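Local coordinates for protein endoglucanase (Clostridium thermocellum, PDB 2YIK) that probably hydrolyses beta-1,4-glucosidic bonds of cellulose as a family 9 glycoside hydrolase, at residues Lys260-Gly265 / Ser276-Asp281; Val178-Gln183 / Asp217-Thr222; Tyr282-Ala287 / Ser323-Ile328. One frame throughout, in Å; residues are numbered along the deposited sequence.

Contact 1 (Lys260-Gly265 / Ser276-Asp281); sequences KGVVQG and SKWQDD. With CA (calcium ion), chain C.
Val262 and Trp278 bring the two backbones nearest, with 5.8 Å between Val262 CA and Trp278 CA. The touching parts, 260-262 and 276-278, run 141° apart. No hydrogen bond joins the segments, so the contact rests on packing against the indole and the backbone. Lys260 lays its aliphatic chain over one face of the Trp278 indole. Its CB is 3.4 Å from Trp278 CZ2, and its CD sits 3.8 Å from the centroid of the six-membered ring, a CH-pi contact. The bend at chi2 (-66°) keeps CG and CD along the ring, while the ammonium group leaves it for the carbonyl oxygens of Glu256 and Asn258. The amide of Gln279 lies against the opposite face of the indole. Val262 CG1 comes to the ring edge and meets the backbone, 3.5 Å from Lys277 C. On the far side of that peptide a calcium ion is held by Lys277 O at 2.5 Å, by both carboxylate oxygens of Asp280, by Asp281 OD2 and by two waters. Water 2 also donates to Asp281 OD1 (2.7 Å). One part of the loop between helices 238-257 and 279-293 thus folds back on its last residues, beside a calcium site that joins a loop carbonyl to two carboxylates of the helix's first turn. Helix 216-233 touches Val262 and Trp278, and helix 322-336 packs on Lys277 and Asp280.

Contact 2 (Val178-Gln183 / Asp217-Thr222); sequences VAFCHQ and DIISAT
Ile218 O is gripped twice from within its helix, by Thr222 OG1 at 2.9 Å and by Thr222 N at 3.0 Å. The two donors reach it from opposite faces of the carbonyl plane. The hydroxyl bond fixes the rotation of Thr222 and leaves that side chain facing Phe180. This is strand-on-helix packing in the family 9 catalytic domain. Strand 177-184 of a small antiparallel sheet lies across helix 216-233, and the short segment axes are nearly perpendicular (93°) and 10.0 Å apart. Phe180 and His182, two residues apart on the strand, both turn toward the helix. With CG of Phe180 opposite its own backbone N (chi1 174°), the ring extends out to the helix surface. Ile218 CG2 meets it at the edge, near the ring plane, 3.7 Å from Phe180 CE2. Thr222 approaches the far end of the ring from the opposite direction. Thr222 OG1 is 3.5 Å from Phe180 CZ, and its methyl CG2 touches CZ and CE1. Ile219 CD1 adds a looser touch on Phe180 CD2. All five touching residues are buried. Each end of the strand segment has a classic beta bulge: Val178 and Ala179 face Phe170, and His182 and Gln183 face Trp207. Helix 124-140 packs on Thr222. The imidazole of His182 makes a weak hydrogen bond to Asp267 O through NE2, while its CB rests 3.7 Å from Ile218 CG2, the same methyl that meets Phe180.

Contact 3 (Tyr282-Ala287 / Ser323-Ile328); sequences YCWAAA and SGTACI
Trp284 and Thr325 form the closest part of this helix pair, with 4.7 Å between Trp284 CA and Thr325 CA. The short segments of helices 279-293 and 322-336 run nearly parallel, at 25°, with axes 8.8 Å apart. Trp284 places CG trans to its backbone N (chi1 170°), which carries the indole across to the second helix. There Trp284 CZ3 lies 3.4 Å from Gly324 C, against the backbone of the second helix. Gly324 has no side chain to keep the indole off. Ile328 CG1 also touches CZ3, at 3.8 Å. Thr325 wedges between the helices and uses its two branches differently. OG1, beside its own backbone N (chi1 -63°), abuts Trp284 CB at 3.2 Å and is hydrogen-bonded to Val321 O, just ahead of helix 322-336. The methyl CG2 goes the other way and packs 3.8 Å from Cys283 CB. One turn on, Ile328 CG2 meets Ala287 CB at 3.7 Å, where a small residue leaves room for a branched one. Trp284 meets the rings of Trp288 and Trp136 edge-to-face, and NE1 makes a weak hydrogen bond to Ser132. Two helices side by side in the same direction, with another between them in the chain, fit the (alpha/alpha)6 barrel of family 9 enzymes. Across the two segments no hydrogen bond forms, and the threonine hydroxyl is satisfied by Val321, so the pairing depends on close fit of apolar groups and backbone.

Contact 2 closes before contact 1 opens, and contact 1 before contact 3, all within the family 9 region. Contacts 1 and 2 have centres about 11 Å apart and meet at Asp217. Its OD1 is 3.0 Å from Val263 N, a probable hydrogen bond, and its CB packs on the calcium ligand Asp281. Contacts 1 and 3 have centres about 15 Å apart and share helix 279-293, whose first turn supplies carboxylates to the calcium. Contacts 2 and 3, with centres about 17 Å apart, touch where Ser220 O lies 3.3 Å from Ala285 CB. The side chains of Ile218 and Trp284 are each about 8 Å from the calcium ion. All three lie away from His451, the predicted active-site residue.

Contact 1 (Lys260-Gly265 / Ser276-Asp281)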
ATOM      1  N   LYS A 260     -13.414  -1.151 -19.270  1.00 26.59           N
ATOM      2  CA  LYS A 260     -12.256  -0.576 -18.601  1.00 26.76           C
ATOM      3  C   LYS A 260     -12.343   0.921 -18.295  1.00 27.71           C
ATOM      4  O   LYS A 260     -12.927   1.694 -19.056  1.00 28.92           O
ATOM      5  CB  LYS A 260     -11.015  -0.849 -19.454  1.00 25.10           C
ATOM      6  CG  LYS A 260     -10.827  -2.325 -19.829  1.00 26.96           C
ATOM      7  CD  LYS A 260     -10.536  -3.190 -18.595  1.00 26.37           C
ATOM      8  CE  LYS A 260     -10.435  -4.673 -18.943  1.00 26.04           C
ATOM      9  NZ  LYS A 260     -11.738  -5.241 -19.389  1.00 24.57           N
ATOM     10  N   GLY A 261     -11.748   1.318 -17.172  1.00 26.41           N
ATOM     11  CA  GLY A 261     -11.735   2.713 -16.773  1.00 26.64           C
ATOM     12  C   GLY A 261     -11.308   2.843 -15.323  1.00 27.68           C
ATOM     13  O   GLY A 261     -11.165   1.840 -14.625  1.00 27.97           O
ATOM     14  N   VAL A 262     -11.094   4.069 -14.859  1.00 26.92           N
ATOM     15  CA  VAL A 262     -10.709   4.272 -13.469  1.00 26.01           C
ATOM     16  C   VAL A 262     -11.904   4.818 -12.700  1.00 25.28           C
ATOM     17  O   VAL A 262     -12.802   5.420 -13.283  1.00 25.10           O
ATOM     18  CB  VAL A 262      -9.518   5.266 -13.336  1.00 27.53           C
ATOM     19  CG1 VAL A 262      -8.312   4.741 -14.112  1.00 25.51           C
ATOM     20  CG2 VAL A 262      -9.923   6.652 -13.834  1.00 26.29           C
ATOM     21  N   VAL A 263     -11.939   4.583 -11.396  1.00 24.98           N
ATOM     22  CA  VAL A 263     -13.027   5.115 -10.594  1.00 25.53           C
ATOM     23  C   VAL A 263     -12.896   6.641 -10.692  1.00 27.81           C
ATOM     24  O   VAL A 263     -11.808   7.197 -10.510  1.00 28.04           O
ATOM     25  CB  VAL A 263     -12.922   4.641  -9.129  1.00 25.99           C
ATOM     26  CG1 VAL A 263     -13.888   5.425  -8.251  1.00 25.65           C
ATOM     27  CG2 VAL A 263     -13.252   3.146  -9.051  1.00 25.73           C
ATOM     28  N   GLN A 264     -14.004   7.305 -11.007  1.00 28.57           N
ATOM     29  CA  GLN A 264     -14.029   8.758 -11.172  1.00 29.70           C
ATOM     30  C   GLN A 264     -14.117   9.525  -9.860  1.00 29.20           C
ATOM     31  O   GLN A 264     -14.636   9.018  -8.864  1.00 27.76           O
ATOM     32  CB  GLN A 264     -15.198   9.157 -12.078  1.00 31.08           C
ATOM     33  CG  GLN A 264     -15.120   8.581 -13.479  1.00 32.10           C
ATOM     34  CD  GLN A 264     -13.947   9.141 -14.269  1.00 35.77           C
ATOM     35  OE1 GLN A 264     -13.891  10.342 -14.547  1.00 35.73           O
ATOM     36  NE2 GLN A 264     -12.998   8.275 -14.630  1.00 35.51           N
ATOM     37  N   GLY A 265     -13.610  10.755  -9.875  1.00 29.81           N
ATOM     38  CA  GLY A 265     -13.624  11.588  -8.684  1.00 28.88           C
ATOM     39  C   GLY A 265     -14.987  11.738  -8.029  1.00 29.83           C
ATOM     40  O   GLY A 265     -15.105  11.649  -6.806  1.00 30.23           O
ATOM     41  N   SER A 276      -4.660   8.086 -12.405  1.00 26.42           N
ATOM     42  CA  SER A 276      -4.207   8.285 -13.782  1.00 27.69           C
ATOM     43  C   SER A 276      -4.644   7.161 -14.716  1.00 27.12           C
ATOM     44  O   SER A 276      -5.154   7.420 -15.802  1.00 26.30           O
ATOM     45  CB  SER A 276      -2.687   8.401 -13.831  1.00 27.06           C
ATOM     46  OG  SER A 276      -2.259   9.503 -13.058  1.00 32.23           O
ATOM     47  N   LYS A 277      -4.438   5.912 -14.310  1.00 26.49           N
ATOM     48  CA  LYS A 277      -4.831   4.802 -15.169  1.00 27.56           C
ATOM     49  C   LYS A 277      -5.083   3.493 -14.444  1.00 27.62           C
ATOM     50  O   LYS A 277      -4.790   3.348 -13.266  1.00 28.32           O
ATOM     51  CB  LYS A 277      -3.781   4.563 -16.251  1.00 30.50           C
ATOM     52  CG  LYS A 277      -2.469   4.045 -15.718  1.00 34.16           C
ATOM     53  CD  LYS A 277      -1.677   5.168 -15.061  1.00 39.35           C
ATOM     54  CE  LYS A 277      -0.755   4.660 -13.942  1.00 37.83           C
ATOM     55  NZ  LYS A 277       0.692   4.590 -14.337  1.00 35.60           N
ATOM     56  N   TRP A 278      -5.618   2.530 -15.186  1.00 26.00           N
ATOM     57  CA  TRP A 278      -5.932   1.223 -14.640  1.00 24.17           C
ATOM     58  C   TRP A 278      -5.000   0.125 -15.140  1.00 23.91           C
ATOM     59  O   TRP A 278      -4.888  -0.923 -14.508  1.00 23.05           O
ATOM     60  CB  TRP A 278      -7.370   0.841 -15.001  1.00 23.53           C
ATOM     61  CG  TRP A 278      -7.617   0.759 -16.491  1.00 23.20           C
ATOM     62  CD1 TRP A 278      -8.119   1.746 -17.297  1.00 24.08           C
ATOM     63  CD2 TRP A 278      -7.367  -0.369 -17.347  1.00 23.77           C
ATOM     64  NE1 TRP A 278      -8.206   1.300 -18.593  1.00 24.72           N
ATOM     65  CE2 TRP A 278      -7.762   0.011 -18.654  1.00 24.99           C
ATOM     66  CE3 TRP A 278      -6.871  -1.662 -17.132  1.00 24.34           C
ATOM     67  CZ2 TRP A 278      -7.648  -0.859 -19.751  1.00 25.06           C
ATOM     68  CZ3 TRP A 278      -6.763  -2.529 -18.233  1.00 26.05           C
ATOM     69  CH2 TRP A 278      -7.161  -2.120 -19.521  1.00 25.52           C
ATOM     70  N   GLN A 279      -4.329   0.362 -16.263  1.00 23.24           N
ATOM     71  CA  GLN A 279      -3.459  -0.659 -16.837  1.00 24.62           C
ATOM     72  C   GLN A 279      -2.326  -1.167 -15.952  1.00 24.44           C
ATOM     73  O   GLN A 279      -2.004  -2.355 -15.991  1.00 25.14           O
ATOM     74  CB  GLN A 279      -2.907  -0.202 -18.195  1.00 25.33           C
ATOM     75  CG  GLN A 279      -3.987  -0.090 -19.268  1.00 24.38           C
ATOM     76  CD  GLN A 279      -4.592   1.297 -19.363  1.00 25.46           C
ATOM     77  OE1 GLN A 279      -4.681   2.027 -18.375  1.00 25.16           O
ATOM     78  NE2 GLN A 279      -5.024   1.663 -20.562  1.00 27.76           N
ATOM     79  N   ASP A 280      -1.722  -0.294 -15.151  1.00 23.03           N
ATOM     80  CA  ASP A 280      -0.643  -0.738 -14.274  1.00 23.02           C
ATOM     81  C   ASP A 280      -1.190  -1.627 -13.152  1.00 23.07           C
ATOM     82  O   ASP A 280      -0.607  -2.663 -12.849  1.00 23.35           O
ATOM     83  CB  ASP A 280       0.098   0.459 -13.684  1.00 23.10           C
ATOM     84  CG  ASP A 280      -0.825   1.415 -12.991  1.00 23.67           C
ATOM     85  OD1 ASP A 280      -1.868   1.750 -13.587  1.00 23.14           O
ATOM     86  OD2 ASP A 280      -0.503   1.843 -11.863  1.00 24.29           O
ATOM     87  N   ASP A 281      -2.304  -1.229 -12.538  1.00 24.03           N
ATOM     88  CA  ASP A 281      -2.899  -2.033 -11.466  1.00 24.04           C
ATOM     89  C   ASP A 281      -3.362  -3.384 -12.021  1.00 23.14           C
ATOM     90  O   ASP A 281      -3.233  -4.419 -11.361  1.00 21.23           O
ATOM     91  CB  ASP A 281      -4.114  -1.331 -10.863  1.00 24.56           C
ATOM     92  CG  ASP A 281      -3.819   0.092 -10.424  1.00 26.34           C
ATOM     93  OD1 ASP A 281      -3.101   0.294  -9.426  1.00 22.50           O
ATOM     94  OD2 ASP A 281      -4.329   1.005 -11.095  1.00 25.47           O
TER
HETATM   95 CA    CA C1333      -2.908   3.098 -11.666  1.00 30.68          CA
HETATM   96  O   HOH W   1      -3.990   5.341 -10.952  1.00 19.26           O
HETATM   97  O   HOH W   2      -2.181   2.797  -9.191  1.00 19.47           O

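Contact 2 (Val178-Gln183 / Asp217-Thr222)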
ATOM      1  N   VAL A 178     -20.493  -8.940  -7.381  1.00 24.57           N
ATOM      2  CA  VAL A 178     -21.661  -8.139  -7.702  1.00 23.84           C
ATOM      3  C   VAL A 178     -21.380  -6.659  -7.411  1.00 24.31           C
ATOM      4  O   VAL A 178     -21.790  -5.773  -8.163  1.00 24.09           O
ATOM      5  CB  VAL A 178     -22.880  -8.633  -6.879  1.00 25.25           C
ATOM      6  CG1 VAL A 178     -24.016  -7.631  -6.958  1.00 24.57           C
ATOM      7  CG2 VAL A 178     -23.336  -9.996  -7.407  1.00 25.02           C
ATOM      8  N   ALA A 179     -20.670  -6.403  -6.319  1.00 23.83           N
ATOM      9  CA  ALA A 179     -20.308  -5.046  -5.933  1.00 23.38           C
ATOM     10  C   ALA A 179     -19.102  -5.084  -4.994  1.00 23.96           C
ATOM     11  O   ALA A 179     -18.884  -6.065  -4.271  1.00 22.69           O
ATOM     12  CB  ALA A 179     -21.484  -4.357  -5.248  1.00 22.88           C
ATOM     13  N   PHE A 180     -18.313  -4.017  -5.021  1.00 24.30           N
ATOM     14  CA  PHE A 180     -17.151  -3.909  -4.155  1.00 22.86           C
ATOM     15  C   PHE A 180     -17.132  -2.532  -3.514  1.00 22.60           C
ATOM     16  O   PHE A 180     -17.085  -1.516  -4.212  1.00 21.62           O
ATOM     17  CB  PHE A 180     -15.854  -4.114  -4.944  1.00 22.88           C
ATOM     18  CG  PHE A 180     -14.604  -3.862  -4.136  1.00 24.13           C
ATOM     19  CD1 PHE A 180     -14.236  -4.725  -3.104  1.00 22.49           C
ATOM     20  CD2 PHE A 180     -13.828  -2.729  -4.369  1.00 23.78           C
ATOM     21  CE1 PHE A 180     -13.102  -4.470  -2.326  1.00 23.41           C
ATOM     22  CE2 PHE A 180     -12.689  -2.465  -3.593  1.00 24.17           C
ATOM     23  CZ  PHE A 180     -12.332  -3.331  -2.570  1.00 24.64           C
ATOM     24  N   CYS A 181     -17.190  -2.486  -2.190  1.00 21.94           N
ATOM     25  CA  CYS A 181     -17.137  -1.203  -1.510  1.00 23.85           C
ATOM     26  C   CYS A 181     -15.670  -0.816  -1.428  1.00 24.23           C
ATOM     27  O   CYS A 181     -14.883  -1.459  -0.734  1.00 22.89           O
ATOM     28  CB  CYS A 181     -17.721  -1.276  -0.100  1.00 24.35           C
ATOM     29  SG  CYS A 181     -17.585   0.310   0.787  1.00 26.09           S
ATOM     30  N   HIS A 182     -15.316   0.248  -2.136  1.00 24.41           N
ATOM     31  CA  HIS A 182     -13.938   0.712  -2.179  1.00 25.46           C
ATOM     32  C   HIS A 182     -13.653   1.922  -1.298  1.00 25.34           C
ATOM     33  O   HIS A 182     -12.497   2.279  -1.102  1.00 25.77           O
ATOM     34  CB  HIS A 182     -13.563   1.067  -3.618  1.00 24.77           C
ATOM     35  CG  HIS A 182     -14.297   2.254  -4.154  1.00 25.46           C
ATOM     36  ND1 HIS A 182     -15.547   2.165  -4.742  1.00 26.95           N
ATOM     37  CD2 HIS A 182     -13.975   3.567  -4.170  1.00 25.37           C
ATOM     38  CE1 HIS A 182     -15.953   3.368  -5.094  1.00 24.00           C
ATOM     39  NE2 HIS A 182     -15.017   4.241  -4.758  1.00 27.27           N
ATOM     40  N   GLN A 183     -14.691   2.550  -0.764  1.00 25.13           N
ATOM     41  CA  GLN A 183     -14.485   3.739   0.062  1.00 24.98           C
ATOM     42  C   GLN A 183     -15.592   3.948   1.095  1.00 25.58           C
ATOM     43  O   GLN A 183     -16.776   3.760   0.811  1.00 25.12           O
ATOM     44  CB  GLN A 183     -14.381   4.976  -0.846  1.00 23.60           C
ATOM     45  CG  GLN A 183     -14.123   6.308  -0.150  1.00 23.82           C
ATOM     46  CD  GLN A 183     -14.059   7.471  -1.138  1.00 25.92           C
ATOM     47  OE1 GLN A 183     -13.426   7.372  -2.197  1.00 26.28           O
ATOM     48  NE2 GLN A 183     -14.704   8.583  -0.790  1.00 26.57           N
ATOM     49  N   ASP A 217      -9.130   0.161 -12.030  1.00 25.22           N
ATOM     50  CA  ASP A 217      -7.932   0.425 -11.250  1.00 25.08           C
ATOM     51  C   ASP A 217      -8.042  -0.075  -9.809  1.00 24.36           C
ATOM     52  O   ASP A 217      -7.173  -0.815  -9.347  1.00 25.39           O
ATOM     53  CB  ASP A 217      -7.574   1.920 -11.298  1.00 24.29           C
ATOM     54  CG  ASP A 217      -8.674   2.812 -10.748  1.00 28.69           C
ATOM     55  OD1 ASP A 217      -9.864   2.449 -10.886  1.00 26.85           O
ATOM     56  OD2 ASP A 217      -8.348   3.885 -10.185  1.00 28.10           O
ATOM     57  N   ILE A 218      -9.107   0.300  -9.105  1.00 23.43           N
ATOM     58  CA  ILE A 218      -9.275  -0.138  -7.717  1.00 23.75           C
ATOM     59  C   ILE A 218      -9.551  -1.639  -7.602  1.00 22.81           C
ATOM     60  O   ILE A 218      -9.041  -2.291  -6.696  1.00 21.55           O
ATOM     61  CB  ILE A 218     -10.420   0.630  -6.986  1.00 25.21           C
ATOM     62  CG1 ILE A 218     -10.015   2.081  -6.723  1.00 23.81           C
ATOM     63  CG2 ILE A 218     -10.731  -0.034  -5.657  1.00 23.31           C
ATOM     64  CD1 ILE A 218     -10.072   2.934  -7.940  1.00 33.93           C
ATOM     65  N   ILE A 219     -10.359  -2.182  -8.509  1.00 23.73           N
ATOM     66  CA  ILE A 219     -10.675  -3.612  -8.486  1.00 24.29           C
ATOM     67  C   ILE A 219      -9.376  -4.416  -8.627  1.00 23.56           C
ATOM     68  O   ILE A 219      -9.129  -5.350  -7.867  1.00 24.50           O
ATOM     69  CB  ILE A 219     -11.657  -4.016  -9.636  1.00 24.34           C
ATOM     70  CG1 ILE A 219     -13.090  -3.548  -9.342  1.00 26.88           C
ATOM     71  CG2 ILE A 219     -11.751  -5.530  -9.724  1.00 21.48           C
ATOM     72  CD1 ILE A 219     -13.173  -2.204  -8.722  1.00 35.89           C
ATOM     73  N   SER A 220      -8.545  -4.031  -9.593  1.00 22.51           N
ATOM     74  CA  SER A 220      -7.273  -4.708  -9.835  1.00 23.14           C
ATOM     75  C   SER A 220      -6.280  -4.515  -8.693  1.00 22.96           C
ATOM     76  O   SER A 220      -5.596  -5.457  -8.300  1.00 21.87           O
ATOM     77  CB  SER A 220      -6.645  -4.215 -11.140  1.00 22.93           C
ATOM     78  OG  SER A 220      -7.467  -4.537 -12.247  1.00 23.48           O
ATOM     79  N   ALA A 221      -6.200  -3.295  -8.165  1.00 22.93           N
ATOM     80  CA  ALA A 221      -5.280  -3.018  -7.070  1.00 23.20           C
ATOM     81  C   ALA A 221      -5.634  -3.925  -5.905  1.00 23.18           C
ATOM     82  O   ALA A 221      -4.748  -4.465  -5.241  1.00 23.64           O
ATOM     83  CB  ALA A 221      -5.371  -1.551  -6.648  1.00 22.79           C
ATOM     84  N   THR A 222      -6.932  -4.110  -5.676  1.00 23.56           N
ATOM     85  CA  THR A 222      -7.392  -4.963  -4.588  1.00 22.95           C
ATOM     86  C   THR A 222      -7.112  -6.440  -4.861  1.00 23.60           C
ATOM     87  O   THR A 222      -6.677  -7.160  -3.967  1.00 23.05           O
ATOM     88  CB  THR A 222      -8.905  -4.780  -4.315  1.00 22.51           C
ATOM     89  OG1 THR A 222      -9.180  -3.397  -4.067  1.00 23.67           O
ATOM     90  CG2 THR A 222      -9.326  -5.591  -3.085  1.00 19.36           C
TER

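Contact 3 (Tyr282-Ala287 / Ser323-Ile328)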
ATOM      1  N   TYR A 282      -3.919  -3.353 -13.229  1.00 22.08           N
ATOM      2  CA  TYR A 282      -4.407  -4.556 -13.890  1.00 21.92           C
ATOM      3  C   TYR A 282      -3.240  -5.527 -14.097  1.00 23.12           C
ATOM      4  O   TYR A 282      -3.337  -6.705 -13.757  1.00 23.15           O
ATOM      5  CB  TYR A 282      -5.039  -4.182 -15.237  1.00 22.22           C
ATOM      6  CG  TYR A 282      -5.798  -5.302 -15.916  1.00 24.18           C
ATOM      7  CD1 TYR A 282      -7.093  -5.644 -15.516  1.00 24.35           C
ATOM      8  CD2 TYR A 282      -5.214  -6.030 -16.953  1.00 25.00           C
ATOM      9  CE1 TYR A 282      -7.787  -6.687 -16.135  1.00 25.37           C
ATOM     10  CE2 TYR A 282      -5.895  -7.072 -17.578  1.00 24.69           C
ATOM     11  CZ  TYR A 282      -7.179  -7.397 -17.165  1.00 25.56           C
ATOM     12  OH  TYR A 282      -7.840  -8.441 -17.770  1.00 25.76           O
ATOM     13  N   CYS A 283      -2.131  -5.020 -14.636  1.00 22.11           N
ATOM     14  CA  CYS A 283      -0.949  -5.847 -14.884  1.00 23.56           C
ATOM     15  C   CYS A 283      -0.302  -6.340 -13.589  1.00 23.11           C
ATOM     16  O   CYS A 283       0.187  -7.466 -13.525  1.00 23.74           O
ATOM     17  CB  CYS A 283       0.071  -5.073 -15.730  1.00 23.18           C
ATOM     18  SG  CYS A 283      -0.493  -4.804 -17.430  1.00 26.27           S
ATOM     19  N   TRP A 284      -0.318  -5.488 -12.569  1.00 22.12           N
ATOM     20  CA  TRP A 284       0.214  -5.788 -11.237  1.00 21.36           C
ATOM     21  C   TRP A 284      -0.548  -7.002 -10.663  1.00 20.51           C
ATOM     22  O   TRP A 284       0.060  -7.957 -10.190  1.00 21.42           O
ATOM     23  CB  TRP A 284       0.035  -4.526 -10.375  1.00 19.49           C
ATOM     24  CG  TRP A 284       0.270  -4.583  -8.878  1.00 18.57           C
ATOM     25  CD1 TRP A 284      -0.640  -4.246  -7.918  1.00 19.37           C
ATOM     26  CD2 TRP A 284       1.516  -4.775  -8.186  1.00 19.25           C
ATOM     27  NE1 TRP A 284      -0.047  -4.195  -6.684  1.00 18.06           N
ATOM     28  CE2 TRP A 284       1.279  -4.508  -6.816  1.00 19.59           C
ATOM     29  CE3 TRP A 284       2.813  -5.119  -8.588  1.00 19.65           C
ATOM     30  CZ2 TRP A 284       2.281  -4.593  -5.844  1.00 20.54           C
ATOM     31  CZ3 TRP A 284       3.818  -5.201  -7.618  1.00 19.63           C
ATOM     32  CH2 TRP A 284       3.543  -4.930  -6.264  1.00 20.80           C
ATOM     33  N   ALA A 285      -1.875  -6.960 -10.726  1.00 20.92           N
ATOM     34  CA  ALA A 285      -2.706  -8.062 -10.240  1.00 20.87           C
ATOM     35  C   ALA A 285      -2.457  -9.321 -11.076  1.00 21.98           C
ATOM     36  O   ALA A 285      -2.295 -10.418 -10.537  1.00 22.79           O
ATOM     37  CB  ALA A 285      -4.175  -7.678 -10.310  1.00 18.14           C
ATOM     38  N   ALA A 286      -2.426  -9.152 -12.396  1.00 21.51           N
ATOM     39  CA  ALA A 286      -2.209 -10.269 -13.310  1.00 22.68           C
ATOM     40  C   ALA A 286      -0.882 -10.970 -13.037  1.00 23.50           C
ATOM     41  O   ALA A 286      -0.820 -12.200 -13.003  1.00 24.29           O
ATOM     42  CB  ALA A 286      -2.257  -9.782 -14.763  1.00 20.78           C
ATOM     43  N   ALA A 287       0.176 -10.186 -12.845  1.00 22.71           N
ATOM     44  CA  ALA A 287       1.494 -10.752 -12.572  1.00 22.71           C
ATOM     45  C   ALA A 287       1.473 -11.566 -11.283  1.00 22.62           C
ATOM     46  O   ALA A 287       2.006 -12.668 -11.236  1.00 24.07           O
ATOM     47  CB  ALA A 287       2.540  -9.644 -12.469  1.00 21.71           C
ATOM     48  N   SER A 323       6.450   0.007 -11.867  1.00 20.91           N
ATOM     49  CA  SER A 323       7.759  -0.486 -11.462  1.00 21.86           C
ATOM     50  C   SER A 323       7.645  -1.755 -10.632  1.00 19.22           C
ATOM     51  O   SER A 323       8.458  -2.657 -10.771  1.00 20.70           O
ATOM     52  CB  SER A 323       8.555   0.592 -10.706  1.00 20.62           C
ATOM     53  OG  SER A 323       7.841   1.107  -9.604  1.00 21.81           O
ATOM     54  N   GLY A 324       6.634  -1.825  -9.775  1.00 21.80           N
ATOM     55  CA  GLY A 324       6.442  -3.024  -8.976  1.00 20.55           C
ATOM     56  C   GLY A 324       6.073  -4.167  -9.909  1.00 21.22           C
ATOM     57  O   GLY A 324       6.554  -5.293  -9.762  1.00 20.86           O
ATOM     58  N   THR A 325       5.217  -3.865 -10.879  1.00 20.77           N
ATOM     59  CA  THR A 325       4.778  -4.853 -11.856  1.00 21.17           C
ATOM     60  C   THR A 325       5.992  -5.412 -12.594  1.00 21.30           C
ATOM     61  O   THR A 325       6.142  -6.624 -12.723  1.00 22.52           O
ATOM     62  CB  THR A 325       3.785  -4.224 -12.875  1.00 20.30           C
ATOM     63  OG1 THR A 325       2.603  -3.796 -12.190  1.00 21.89           O
ATOM     64  CG2 THR A 325       3.391  -5.226 -13.944  1.00 18.24           C
ATOM     65  N   ALA A 326       6.864  -4.526 -13.064  1.00 22.04           N
ATOM     66  CA  ALA A 326       8.055  -4.952 -13.789  1.00 22.37           C
ATOM     67  C   ALA A 326       8.886  -5.913 -12.954  1.00 22.29           C
ATOM     68  O   ALA A 326       9.414  -6.884 -13.480  1.00 22.92           O
ATOM     69  CB  ALA A 326       8.899  -3.749 -14.191  1.00 21.85           C
ATOM     70  N   CYS A 327       8.997  -5.641 -11.655  1.00 23.44           N
ATOM     71  CA  CYS A 327       9.762  -6.504 -10.758  1.00 22.93           C
ATOM     72  C   CYS A 327       9.168  -7.911 -10.702  1.00 23.16           C
ATOM     73  O   CYS A 327       9.892  -8.904 -10.769  1.00 23.75           O
ATOM     74  CB  CYS A 327       9.791  -5.923  -9.337  1.00 23.46           C
ATOM     75  SG  CYS A 327      10.840  -4.472  -9.109  1.00 22.37           S
ATOM     76  N   ILE A 328       7.849  -7.992 -10.584  1.00 22.18           N
ATOM     77  CA  ILE A 328       7.199  -9.286 -10.493  1.00 23.30           C
ATOM     78  C   ILE A 328       7.314 -10.071 -11.798  1.00 23.57           C
ATOM     79  O   ILE A 328       7.594 -11.271 -11.777  1.00 22.87           O
ATOM     80  CB  ILE A 328       5.717  -9.138 -10.075  1.00 22.40           C
ATOM     81  CG1 ILE A 328       5.636  -8.321  -8.781  1.00 20.55           C
ATOM     82  CG2 ILE A 328       5.083 -10.525  -9.873  1.00 20.69           C
ATOM     83  CD1 ILE A 328       6.475  -8.876  -7.665  1.00 21.70           C
TER